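Local coordinates for ORF 37 (Human herpesvirus 8 type M, PDB 3FHD), which cuts double-stranded and single-stranded DNA as an endonuclease and exonuclease, processing branched viral DNA intermediates so that unit-length genomes can be packaged, at residues Y37-L42 with G97-S102; D70-A73 with Q78-M81. All blocks are in the same frame, centred on the assembly; numbering follows the deposited sequence.

Contact 1: residues Y37-L42 with G97-S102; sequences YLVDTL and GEFIGS
The ring of Phe99 takes a methyl group of Leu42 over one face and a methyl group of Val39 at its edge. Leu42 CD1 sits 3.9 Å from the centroid of the Phe99 ring and 18° off the ring normal, a CH-pi contact displaced somewhat toward the rim. Its nearest ring atom there, Phe99 CE1, is 3.7 Å from Leu42 CD1. The two side chains meet at about a right angle, and CD1 is the branch of Leu42 that touches the ring. Val39 CG2 lies near the ring plane, 3.9 Å from Phe99 CD1. Leu38 completes the set at the root of the side chain: its CD2 comes obliquely to the ring and packs 4.0 Å from Phe99 CB.

One aromatic residue thus serves three aliphatic ones, an example of how one aromatic side chain can gather several aliphatic residues of a short neighbouring helix. Phe99 projects toward helix 38-42 with CG trans to its backbone N (chi1 -178°), which puts the ring between Val39 CG2 at its edge and Leu42 CD1 over a face; Leu42 follows Leu38 by one helical turn. No hydrogen bond crosses between the two segments; the contact is wholly apolar. Backbone bonds shape the start of one helix and the end of the other: Tyr37 stands at the N-cap position of helix 38-42, its O accepting from Thr41 N, and Gly101, with positive phi, closes helix 83-100 in a Schellman motif, its N bonded to Glu98 O while Ser102 N bonds to Gly97 O.

The join is partly buried at the helical periphery of the nuclease, away from the magnesium site. Helix 47-55 packs against both partners, since Leu42 touches Gln50 and Val53 while Phe99 reaches Leu54.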
ATOM      1  N   TYR A  37      10.457 -15.871 -26.419  1.00 25.95           N
ATOM      2  CA  TYR A  37      10.572 -15.995 -24.965  1.00 24.90           C
ATOM      3  C   TYR A  37      11.268 -14.777 -24.366  1.00 22.84           C
ATOM      4  O   TYR A  37      12.257 -14.304 -24.905  1.00 21.78           O
ATOM      5  CB  TYR A  37      11.254 -17.321 -24.577  1.00 26.32           C
ATOM      6  CG  TYR A  37      10.407 -18.525 -24.977  1.00 28.53           C
ATOM      7  CD1 TYR A  37       9.119 -18.684 -24.468  1.00 30.80           C
ATOM      8  CD2 TYR A  37      10.881 -19.488 -25.867  1.00 31.21           C
ATOM      9  CE1 TYR A  37       8.313 -19.759 -24.831  1.00 31.21           C
ATOM     10  CE2 TYR A  37      10.080 -20.591 -26.233  1.00 31.23           C
ATOM     11  CZ  TYR A  37       8.795 -20.709 -25.708  1.00 31.57           C
ATOM     12  OH  TYR A  37       7.973 -21.774 -26.050  1.00 32.16           O
ATOM     13  N   LEU A  38      10.725 -14.255 -23.270  1.00 21.10           N
ATOM     14  CA  LEU A  38      11.281 -13.058 -22.618  1.00 19.96           C
ATOM     15  C   LEU A  38      12.756 -13.229 -22.242  1.00 19.22           C
ATOM     16  O   LEU A  38      13.569 -12.314 -22.411  1.00 18.32           O
ATOM     17  CB  LEU A  38      10.490 -12.705 -21.359  1.00 19.38           C
ATOM     18  CG  LEU A  38      10.930 -11.397 -20.683  1.00 20.15           C
ATOM     19  CD1 LEU A  38      10.794 -10.175 -21.602  1.00 19.58           C
ATOM     20  CD2 LEU A  38      10.204 -11.183 -19.349  1.00 19.06           C
ATOM     21  N   VAL A  39      13.102 -14.394 -21.709  1.00 18.60           N
ATOM     22  CA  VAL A  39      14.506 -14.647 -21.398  1.00 19.60           C
ATOM     23  C   VAL A  39      15.405 -14.443 -22.641  1.00 19.13           C
ATOM     24  O   VAL A  39      16.543 -13.993 -22.517  1.00 19.58           O
ATOM     25  CB  VAL A  39      14.708 -16.014 -20.685  1.00 19.81           C
ATOM     26  CG1 VAL A  39      16.181 -16.250 -20.349  1.00 21.51           C
ATOM     27  CG2 VAL A  39      13.848 -16.045 -19.393  1.00 20.47           C
ATOM     28  N   ASP A  40      14.900 -14.743 -23.835  1.00 19.11           N
ATOM     29  CA  ASP A  40      15.704 -14.525 -25.038  1.00 20.04           C
ATOM     30  C   ASP A  40      15.794 -13.051 -25.455  1.00 19.81           C
ATOM     31  O   ASP A  40      16.828 -12.602 -25.977  1.00 20.33           O
ATOM     32  CB  ASP A  40      15.202 -15.378 -26.206  1.00 20.21           C
ATOM     33  CG  ASP A  40      15.357 -16.876 -25.951  1.00 22.53           C
ATOM     34  OD1 ASP A  40      16.192 -17.279 -25.098  1.00 21.71           O
ATOM     35  OD2 ASP A  40      14.620 -17.648 -26.610  1.00 22.93           O
ATOM     36  N   THR A  41      14.690 -12.338 -25.274  1.00 19.12           N
ATOM     37  CA  THR A  41      14.585 -10.885 -25.486  1.00 19.31           C
ATOM     38  C   THR A  41      15.590 -10.147 -24.588  1.00 19.03           C
ATOM     39  O   THR A  41      16.339  -9.291 -25.050  1.00 19.56           O
ATOM     40  CB  THR A  41      13.119 -10.418 -25.162  1.00 19.32           C
ATOM     41  OG1 THR A  41      12.200 -11.102 -26.027  1.00 20.94           O
ATOM     42  CG2 THR A  41      12.925  -8.895 -25.310  1.00 19.39           C
ATOM     43  N   LEU A  42      15.625 -10.512 -23.308  1.00 18.16           N
ATOM     44  CA  LEU A  42      16.507  -9.879 -22.334  1.00 18.06           C
ATOM     45  C   LEU A  42      17.979 -10.262 -22.461  1.00 18.77           C
ATOM     46  O   LEU A  42      18.842  -9.544 -21.948  1.00 18.83           O
ATOM     47  CB  LEU A  42      16.029 -10.205 -20.923  1.00 17.69           C
ATOM     48  CG  LEU A  42      14.639  -9.678 -20.574  1.00 17.68           C
ATOM     49  CD1 LEU A  42      14.266 -10.173 -19.200  1.00 18.54           C
ATOM     50  CD2 LEU A  42      14.608  -8.141 -20.620  1.00 18.55           C
ATOM     51  N   GLY A  97       5.888 -14.895 -16.643  1.00 22.24           N
ATOM     52  CA  GLY A  97       5.745 -15.944 -15.614  1.00 23.90           C
ATOM     53  C   GLY A  97       6.993 -16.779 -15.380  1.00 24.95           C
ATOM     54  O   GLY A  97       7.453 -16.903 -14.246  1.00 25.55           O
ATOM     55  N   GLU A  98       7.554 -17.324 -16.458  1.00 25.28           N
ATOM     56  CA  GLU A  98       8.778 -18.118 -16.403  1.00 25.54           C
ATOM     57  C   GLU A  98       9.950 -17.319 -15.824  1.00 25.30           C
ATOM     58  O   GLU A  98      10.635 -17.779 -14.904  1.00 25.12           O
ATOM     59  CB  GLU A  98       9.140 -18.615 -17.809  1.00 25.11           C
ATOM     60  N   PHE A  99      10.171 -16.124 -16.365  1.00 24.84           N
ATOM     61  CA  PHE A  99      11.228 -15.236 -15.880  1.00 25.15           C
ATOM     62  C   PHE A  99      11.164 -14.927 -14.354  1.00 25.18           C
ATOM     63  O   PHE A  99      12.200 -14.876 -13.691  1.00 24.99           O
ATOM     64  CB  PHE A  99      11.281 -13.952 -16.729  1.00 24.72           C
ATOM     65  CG  PHE A  99      12.383 -13.000 -16.333  1.00 24.96           C
ATOM     66  CD1 PHE A  99      13.716 -13.295 -16.611  1.00 25.76           C
ATOM     67  CD2 PHE A  99      12.080 -11.796 -15.706  1.00 25.49           C
ATOM     68  CE1 PHE A  99      14.731 -12.408 -16.239  1.00 26.27           C
ATOM     69  CE2 PHE A  99      13.077 -10.897 -15.333  1.00 25.90           C
ATOM     70  CZ  PHE A  99      14.404 -11.201 -15.590  1.00 25.03           C
ATOM     71  N   ILE A 100       9.960 -14.745 -13.804  1.00 24.85           N
ATOM     72  CA  ILE A 100       9.808 -14.497 -12.355  1.00 25.08           C
ATOM     73  C   ILE A 100       9.404 -15.738 -11.538  1.00 26.52           C
ATOM     74  O   ILE A 100       9.143 -15.642 -10.337  1.00 26.48           O
ATOM     75  CB  ILE A 100       8.822 -13.337 -12.049  1.00 24.84           C
ATOM     76  CG1 ILE A 100       7.369 -13.741 -12.395  1.00 22.47           C
ATOM     77  CG2 ILE A 100       9.277 -12.054 -12.764  1.00 23.90           C
ATOM     78  CD1 ILE A 100       6.333 -12.666 -12.085  1.00 24.10           C
ATOM     79  N   GLY A 101       9.302 -16.878 -12.207  1.00 27.30           N
ATOM     80  CA  GLY A 101       9.075 -18.146 -11.544  1.00 29.06           C
ATOM     81  C   GLY A 101       7.680 -18.423 -11.023  1.00 30.14           C
ATOM     82  O   GLY A 101       7.535 -19.004  -9.953  1.00 31.34           O
ATOM     83  N   SER A 102       6.647 -18.047 -11.766  1.00 30.41           N
ATOM     84  CA  SER A 102       5.277 -18.317 -11.329  1.00 30.94           C
ATOM     85  C   SER A 102       4.312 -18.481 -12.498  1.00 29.96           C
ATOM     86  O   SER A 102       3.628 -17.518 -12.910  1.00 31.44           O
ATOM     87  CB  SER A 102       4.771 -17.244 -10.352  1.00 31.68           C
ATOM     88  OG  SER A 102       4.582 -16.001 -11.001  1.00 35.72           O
TER

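Contact 2: residues D70-A73 with Q78-M81; sequences DWCA and QPSM
Trp71, in the last turn of helix 66-72, meets Pro79 in the loop that leads to helix 83-100, and the contact folds the loop between these helices back on the end of the first. It illustrates how a proline in a connecting loop can pack back against the helix that the chain has just left.

Polar bonds join the segments to their surroundings, with none passing directly between them. The carbonyl O of Cys72 accepts a hydrogen bond from Lys494 NZ, and Tyr126 OH is bonded to Ser80 N. Backbone bonding between Pro79 and Asp496 ties the loop to the C-terminal part of the chain.

The apolar part rests on one proline carbon, and all three residues that touch across the contact are buried. CG of Pro79 approaches the six-membered ring of Trp71 obliquely, at 3.9 Å from both CH2 and CZ3. Although the CB of Trp71 does not head for the loop, its CG lies trans to the backbone N of Trp71 (chi1 172°) and the long indole brings its far end to the proline. Leu84 of helix 83-100 touches both Trp71 and Pro79, and Tyr126 of helix 122-130 meets the indole with the ring planes at about 50°. The sulfur of Cys72 makes the second apolar approach, its SG standing 4.1 Å from Pro79 CG.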
ATOM      1  N   ASP A  70      -6.262  -2.147 -33.490  1.00 19.91           N
ATOM      2  CA  ASP A  70      -6.967  -2.794 -34.591  1.00 19.39           C
ATOM      3  C   ASP A  70      -8.278  -3.459 -34.170  1.00 19.03           C
ATOM      4  O   ASP A  70      -9.293  -3.310 -34.846  1.00 18.04           O
ATOM      5  CB  ASP A  70      -6.060  -3.840 -35.255  1.00 19.74           C
ATOM      6  CG  ASP A  70      -4.908  -3.217 -36.055  1.00 22.51           C
ATOM      7  OD1 ASP A  70      -4.862  -1.974 -36.235  1.00 23.25           O
ATOM      8  OD2 ASP A  70      -4.031  -3.990 -36.511  1.00 25.74           O
ATOM      9  N   TRP A  71      -8.229  -4.222 -33.079  1.00 18.44           N
ATOM     10  CA  TRP A  71      -9.399  -4.854 -32.458  1.00 18.63           C
ATOM     11  C   TRP A  71     -10.412  -3.798 -32.024  1.00 18.78           C
ATOM     12  O   TRP A  71     -11.612  -3.945 -32.279  1.00 18.26           O
ATOM     13  CB  TRP A  71      -8.929  -5.687 -31.249  1.00 18.26           C
ATOM     14  CG  TRP A  71      -9.998  -6.269 -30.350  1.00 18.13           C
ATOM     15  CD1 TRP A  71     -10.956  -7.187 -30.689  1.00 18.44           C
ATOM     16  CD2 TRP A  71     -10.184  -5.996 -28.948  1.00 17.51           C
ATOM     17  NE1 TRP A  71     -11.737  -7.480 -29.590  1.00 19.14           N
ATOM     18  CE2 TRP A  71     -11.287  -6.763 -28.514  1.00 17.85           C
ATOM     19  CE3 TRP A  71      -9.544  -5.155 -28.032  1.00 17.63           C
ATOM     20  CZ2 TRP A  71     -11.759  -6.724 -27.198  1.00 18.12           C
ATOM     21  CZ3 TRP A  71     -10.004  -5.121 -26.727  1.00 19.21           C
ATOM     22  CH2 TRP A  71     -11.113  -5.913 -26.323  1.00 17.85           C
ATOM     23  N   CYS A  72      -9.917  -2.733 -31.388  1.00 18.71           N
ATOM     24  CA  CYS A  72     -10.756  -1.652 -30.867  1.00 20.14           C
ATOM     25  C   CYS A  72     -11.410  -0.825 -31.963  1.00 19.86           C
ATOM     26  O   CYS A  72     -12.434  -0.180 -31.722  1.00 20.50           O
ATOM     27  CB  CYS A  72      -9.967  -0.732 -29.913  1.00 19.40           C
ATOM     28  SG  CYS A  72      -9.741  -1.457 -28.318  1.00 26.13           S
ATOM     29  N   ALA A  73     -10.821  -0.848 -33.161  1.00 20.21           N
ATOM     30  CA  ALA A  73     -11.368  -0.120 -34.304  1.00 20.94           C
ATOM     31  C   ALA A  73     -12.726  -0.668 -34.745  1.00 21.43           C
ATOM     32  O   ALA A  73     -13.491   0.045 -35.366  1.00 21.84           O
ATOM     33  CB  ALA A  73     -10.385  -0.148 -35.475  1.00 20.25           C
ATOM     34  N   GLN A  78     -16.671  -2.870 -27.645  1.00 22.46           N
ATOM     35  CA  GLN A  78     -16.774  -1.852 -26.603  1.00 22.37           C
ATOM     36  C   GLN A  78     -16.241  -2.414 -25.253  1.00 21.03           C
ATOM     37  O   GLN A  78     -17.006  -2.907 -24.418  1.00 20.86           O
ATOM     38  CB  GLN A  78     -18.221  -1.348 -26.510  1.00 22.79           C
ATOM     39  CG  GLN A  78     -18.714  -0.694 -27.831  1.00 25.69           C
ATOM     40  CD  GLN A  78     -20.221  -0.807 -28.082  1.00 30.27           C
ATOM     41  OE1 GLN A  78     -20.987  -1.292 -27.241  1.00 32.65           O
ATOM     42  NE2 GLN A  78     -20.644  -0.356 -29.254  1.00 30.38           N
ATOM     43  N   PRO A  79     -14.911  -2.367 -25.058  1.00 20.45           N
ATOM     44  CA  PRO A  79     -14.242  -3.003 -23.913  1.00 19.98           C
ATOM     45  C   PRO A  79     -14.698  -2.495 -22.536  1.00 19.27           C
ATOM     46  O   PRO A  79     -14.923  -1.292 -22.329  1.00 19.29           O
ATOM     47  CB  PRO A  79     -12.759  -2.689 -24.151  1.00 19.21           C
ATOM     48  CG  PRO A  79     -12.661  -2.454 -25.585  1.00 19.59           C
ATOM     49  CD  PRO A  79     -13.931  -1.727 -25.947  1.00 20.70           C
ATOM     50  N   SER A  80     -14.831  -3.440 -21.613  1.00 19.21           N
ATOM     51  CA  SER A  80     -15.343  -3.206 -20.274  1.00 19.63           C
ATOM     52  C   SER A  80     -14.241  -3.487 -19.226  1.00 19.02           C
ATOM     53  O   SER A  80     -13.355  -4.309 -19.472  1.00 18.97           O
ATOM     54  CB  SER A  80     -16.514  -4.168 -20.055  1.00 20.13           C
ATOM     55  OG  SER A  80     -17.010  -4.104 -18.743  1.00 22.42           O
ATOM     56  N   MET A  81     -14.305  -2.806 -18.079  1.00 17.99           N
ATOM     57  CA  MET A  81     -13.524  -3.174 -16.895  1.00 18.43           C
ATOM     58  C   MET A  81     -14.426  -3.875 -15.863  1.00 17.34           C
ATOM     59  O   MET A  81     -15.588  -3.461 -15.678  1.00 18.95           O
ATOM     60  CB  MET A  81     -12.848  -1.950 -16.285  1.00 19.26           C
ATOM     61  CG  MET A  81     -11.862  -1.248 -17.232  1.00 18.65           C
ATOM     62  SD  MET A  81     -10.269  -2.103 -17.500  1.00 18.15           S
ATOM     63  CE  MET A  81      -9.418  -1.641 -15.984  1.00 16.38           C
TER

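Helix 83-100 connects the two contacts: contact 1 uses its C-terminal end, whereas contact 2 closes the connection that leads into it. Along the chain contact 2 is nested within the loop closed by contact 1, but their centres lie 28 Å apart and they do not touch. Contact 1 is the more superficial, partly buried, with methyl groups gathered round one phenyl ring; contact 2 is buried, though smaller, and brings an indole and a thiol to one proline carbon. Neither has a hydrogen bond between its segments. Their surroundings differ, for helix 47-55 flanks contact 1, while helix 122-130 and residues near the C terminus lie beside contact 2.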